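Local structure of cell division control protein 53 (Saccharomyces cerevisiae, 3O2P) at residues A26-V29 with R30-A34; N37-H40 with T41-V44. The protein serves as the scaffold of SCF E3 ubiquitin ligases that mark proteins for proteasomal degradation, here represented by its C-terminal neddylation domain. All coordinates share one frame; numbering follows the deposited sequence.

Contact 1. Residues A26-V29 with R30-A34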
loop_
_atom_site.group_PDB
_atom_site.type_symbol
_atom_site.label_atom_id
_atom_site.label_comp_id
_atom_site.label_asym_id
_atom_site.label_seq_id
_atom_site.Cartn_x
_atom_site.Cartn_y
_atom_site.Cartn_z
ATOM N N ALA B 26 22.400 0.386 -11.957
ATOM C CA ALA B 26 23.408 -0.680 -12.013
ATOM C C ALA B 26 24.386 -0.550 -10.850
ATOM O O ALA B 26 24.813 -1.549 -10.268
ATOM C CB ALA B 26 24.151 -0.647 -13.313
ATOM N N CYS B 27 24.745 0.685 -10.510
ATOM C CA CYS B 27 25.611 0.906 -9.363
ATOM C C CYS B 27 24.979 0.315 -8.095
ATOM O O CYS B 27 25.619 -0.421 -7.357
ATOM C CB CYS B 27 25.880 2.398 -9.181
ATOM S SG CYS B 27 27.044 2.779 -7.865
ATOM N N ILE B 28 23.706 0.618 -7.864
ATOM C CA ILE B 28 23.025 0.161 -6.662
ATOM C C ILE B 28 22.952 -1.371 -6.600
ATOM O O ILE B 28 23.185 -1.972 -5.546
ATOM C CB ILE B 28 21.617 0.781 -6.559
ATOM C CG1 ILE B 28 21.717 2.273 -6.231
ATOM C CG2 ILE B 28 20.782 0.084 -5.505
ATOM C CD1 ILE B 28 20.414 2.997 -6.343
ATOM N N VAL B 29 22.629 -1.995 -7.732
ATOM C CA VAL B 29 22.536 -3.459 -7.801
ATOM C C VAL B 29 23.887 -4.119 -7.489
ATOM O O VAL B 29 23.945 -5.145 -6.810
ATOM C CB VAL B 29 22.058 -3.933 -9.180
ATOM C CG1 VAL B 29 22.120 -5.451 -9.262
ATOM C CG2 VAL B 29 20.646 -3.448 -9.443
ATOM N N ARG B 30 24.961 -3.515 -7.994
ATOM C CA ARG B 30 26.330 -3.946 -7.720
ATOM C C ARG B 30 26.605 -3.937 -6.211
ATOM O O ARG B 30 27.028 -4.939 -5.633
ATOM C CB ARG B 30 27.305 -3.005 -8.430
ATOM C CG ARG B 30 28.538 -3.671 -9.025
ATOM C CD ARG B 30 29.402 -2.654 -9.778
ATOM N NE ARG B 30 28.668 -2.019 -10.873
ATOM C CZ ARG B 30 28.630 -0.708 -11.104
ATOM N NH1 ARG B 30 29.288 0.133 -10.316
ATOM N NH2 ARG B 30 27.929 -0.237 -12.129
ATOM N N ILE B 31 26.361 -2.802 -5.572
ATOM C CA ILE B 31 26.564 -2.690 -4.132
ATOM C C ILE B 31 25.745 -3.734 -3.357
ATOM O O ILE B 31 26.285 -4.497 -2.552
ATOM C CB ILE B 31 26.196 -1.280 -3.636
ATOM C CG1 ILE B 31 27.164 -0.244 -4.226
ATOM C CG2 ILE B 31 26.178 -1.232 -2.120
ATOM C CD1 ILE B 31 26.678 1.207 -4.118
ATOM N N MET B 32 24.441 -3.768 -3.611
ATOM C CA MET B 32 23.548 -4.652 -2.870
ATOM C C MET B 32 23.821 -6.127 -3.136
ATOM O O MET B 32 23.628 -6.965 -2.267
ATOM C CB MET B 32 22.086 -4.315 -3.166
ATOM C CG MET B 32 21.673 -2.961 -2.633
ATOM S SD MET B 32 21.978 -2.800 -0.860
ATOM C CE MET B 32 20.930 -4.111 -0.224
ATOM N N LYS B 33 24.286 -6.452 -4.334
ATOM C CA LYS B 33 24.570 -7.840 -4.628
ATOM C C LYS B 33 25.703 -8.320 -3.722
ATOM O O LYS B 33 25.756 -9.488 -3.341
ATOM C CB LYS B 33 24.927 -8.017 -6.099
ATOM C CG LYS B 33 25.041 -9.464 -6.531
ATOM C CD LYS B 33 25.314 -9.552 -8.021
ATOM C CE LYS B 33 25.687 -10.966 -8.429
ATOM N NZ LYS B 33 26.749 -11.521 -7.545
ATOM N N ALA B 34 26.594 -7.400 -3.366
ATOM C CA ALA B 34 27.750 -7.725 -2.537
ATOM C C ALA B 34 27.485 -7.545 -1.038
ATOM O O ALA B 34 27.997 -8.314 -0.220
ATOM C CB ALA B 34 28.944 -6.896 -2.966
#
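The amide N of K33 reaches back one turn to the carbonyl O of V29 at 2.8 Å, the shortest of four successive i to i+4 backbone bonds that hold helix 8-35 together here. It is also the most bent of the four, 144° at the hydrogen, with the donor tilted from the carbonyl plane. The bonds from I31 N to C27 O and from M32 N to I28 O are far straighter, and R30 N closes on A26 O in the same pattern.

The side chains divide between two environments. On the solvent side, R30 folds back along the helix toward A26 and C27: the bend at chi3 (-60°) lays its guanidinium against the preceding turn, where C27 CA lies over one face, 3.6 Å above the plane and nearer its border than its middle. R30 NH2 comes within 4.0 Å of A26 CB, a side chain short enough to let the flat cation lie close to the backbone.

On the inner side the contacts are apolar. C27 SG, anti to the backbone N (chi1 -176°), meets I31 CD1 at 4.1 Å, while I28 CG2 touches M32 CG at 4.3 Å. In this winged-helix domain helix 8-35 packs on helices 40-51 and 59-71; I28 meets C47, A65, I66 and L69, a buried setting that suits branched hydrocarbon. I31 lies against L38, E46 and Q50, and V29 and M32 lean on Y86.

K33 is exposed, as suits a long chain ending in a charged amine. It is probably, as in related cullins, the lysine that receives NEDD8, absent from this structure; with its backbone bonded to V29 near the helix end, its amine leads away from the preceding turn.

Contact 2. Residues N37-H40 with T41-V44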
loop_
_atom_site.group_PDB
_atom_site.type_symbol
_atom_site.label_atom_id
_atom_site.label_comp_id
_atom_site.label_asym_id
_atom_site.label_seq_id
_atom_site.Cartn_x
_atom_site.Cartn_y
_atom_site.Cartn_z
ATOM N N ASN B 37 22.475 -6.705 2.500
ATOM C CA ASN B 37 21.581 -5.985 3.401
ATOM C C ASN B 37 22.250 -4.674 3.809
ATOM O O ASN B 37 23.429 -4.655 4.150
ATOM C CB ASN B 37 21.297 -6.833 4.640
ATOM C CG ASN B 37 19.822 -6.907 4.973
ATOM O OD1 ASN B 37 19.199 -5.904 5.340
ATOM N ND2 ASN B 37 19.252 -8.104 4.850
ATOM N N LEU B 38 21.512 -3.574 3.771
ATOM C CA LEU B 38 22.138 -2.285 4.000
ATOM C C LEU B 38 21.142 -1.243 4.490
ATOM O O LEU B 38 20.015 -1.151 3.985
ATOM C CB LEU B 38 22.783 -1.816 2.696
ATOM C CG LEU B 38 24.218 -1.308 2.655
ATOM C CD1 LEU B 38 25.153 -2.211 3.442
ATOM C CD2 LEU B 38 24.673 -1.186 1.210
ATOM N N PRO B 39 21.562 -0.437 5.466
ATOM C CA PRO B 39 20.730 0.693 5.892
ATOM C C PRO B 39 20.624 1.701 4.752
ATOM O O PRO B 39 21.573 1.827 3.986
ATOM C CB PRO B 39 21.522 1.299 7.058
ATOM C CG PRO B 39 22.524 0.233 7.457
ATOM C CD PRO B 39 22.837 -0.505 6.197
ATOM N N HIS B 40 19.491 2.391 4.647
ATOM C CA HIS B 40 19.253 3.357 3.577
ATOM C C HIS B 40 20.377 4.363 3.470
ATOM O O HIS B 40 20.917 4.610 2.389
ATOM C CB HIS B 40 17.938 4.095 3.821
ATOM C CG HIS B 40 17.805 5.367 3.048
ATOM N ND1 HIS B 40 17.204 5.424 1.809
ATOM C CD2 HIS B 40 18.202 6.630 3.337
ATOM C CE1 HIS B 40 17.226 6.671 1.371
ATOM N NE2 HIS B 40 17.818 7.424 2.282
ATOM N N THR B 41 20.718 4.954 4.605
ATOM C CA THR B 41 21.781 5.931 4.658
ATOM C C THR B 41 23.080 5.397 4.051
ATOM O O THR B 41 23.727 6.071 3.239
ATOM C CB THR B 41 22.006 6.387 6.108
ATOM O OG1 THR B 41 21.346 7.644 6.308
ATOM C CG2 THR B 41 23.496 6.524 6.415
ATOM N N THR B 42 23.466 4.186 4.434
ATOM C CA THR B 42 24.729 3.639 3.950
ATOM C C THR B 42 24.700 3.363 2.444
ATOM O O THR B 42 25.696 3.565 1.768
ATOM C CB THR B 42 25.126 2.361 4.702
ATOM O OG1 THR B 42 24.972 2.571 6.111
ATOM C CG2 THR B 42 26.570 1.994 4.387
ATOM N N LEU B 43 23.564 2.903 1.920
ATOM C CA LEU B 43 23.457 2.624 0.487
ATOM C C LEU B 43 23.590 3.908 -0.317
ATOM O O LEU B 43 24.339 3.960 -1.284
ATOM C CB LEU B 43 22.127 1.952 0.150
ATOM C CG LEU B 43 21.821 1.782 -1.347
ATOM C CD1 LEU B 43 22.949 1.002 -2.051
ATOM C CD2 LEU B 43 20.468 1.089 -1.563
ATOM N N VAL B 44 22.854 4.939 0.096
ATOM C CA VAL B 44 22.846 6.200 -0.626
ATOM C C VAL B 44 24.251 6.789 -0.653
ATOM O O VAL B 44 24.730 7.198 -1.700
ATOM C CB VAL B 44 21.877 7.220 0.002
ATOM C CG1 VAL B 44 22.110 8.605 -0.602
ATOM C CG2 VAL B 44 20.421 6.769 -0.186
#
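H40 and V44, one turn apart, make the aromatic contact: V44 CG2 lies over one face of the H40 imidazole, 3.8 Å from its centroid and 23° off the normal, in a CH-pi interaction. H40 CG stands anti to the backbone N (chi1 162°), which carries the ring alongside the first turn to meet this methyl.

The backbone bonds start helix 40-51. L43 N binds the O of P39 at 3.1 Å, and V44 N binds the O of H40 at 3.0 Å; proline suits the N-cap position of P39 because it needs no amide hydrogen there.

The apolar contact is between L38 and L43, which cross at about a right angle, L38 CD2 to L43 CB 4.2 Å. In van der Waals contact, the P39 ring runs beside T42, P39 CG 3.6 Å from T42 OG1.

Among polar links, H40 ND1 is hydrogen-bonded to Y84 OH and NE2 to the backbone of another protein chain. With alanine at H40, both partners would probably lose their nitrogen mate and V44 CG2 its aromatic cover. One histidine thus serves two chemistries, its face apolar toward the helix and its nitrogens polar, linking the helix start to strand 83-86 and to a neighbouring chain.

How the contacts relate
Contact 1 ends three residues before contact 2 begins, so the two follow in series along the chain, with centres about 11 Å apart, and both belong to the cullin neddylation domain. They also meet directly, mainly through L38: its CD2 lies 3.7 Å from I31 CG2 and 3.8 Å from M32 SD, and L43 CD1 adds a contact of 3.9 Å to I31 CG2. The inner face of helix 8-35 is thereby packed on the short strand and on the helix that follow it. K33, the probable NEDD8 acceptor, belongs to contact 1, whereas a glycerol, probably from crystallisation, sits about 3 Å from the H40 side chain in contact 2.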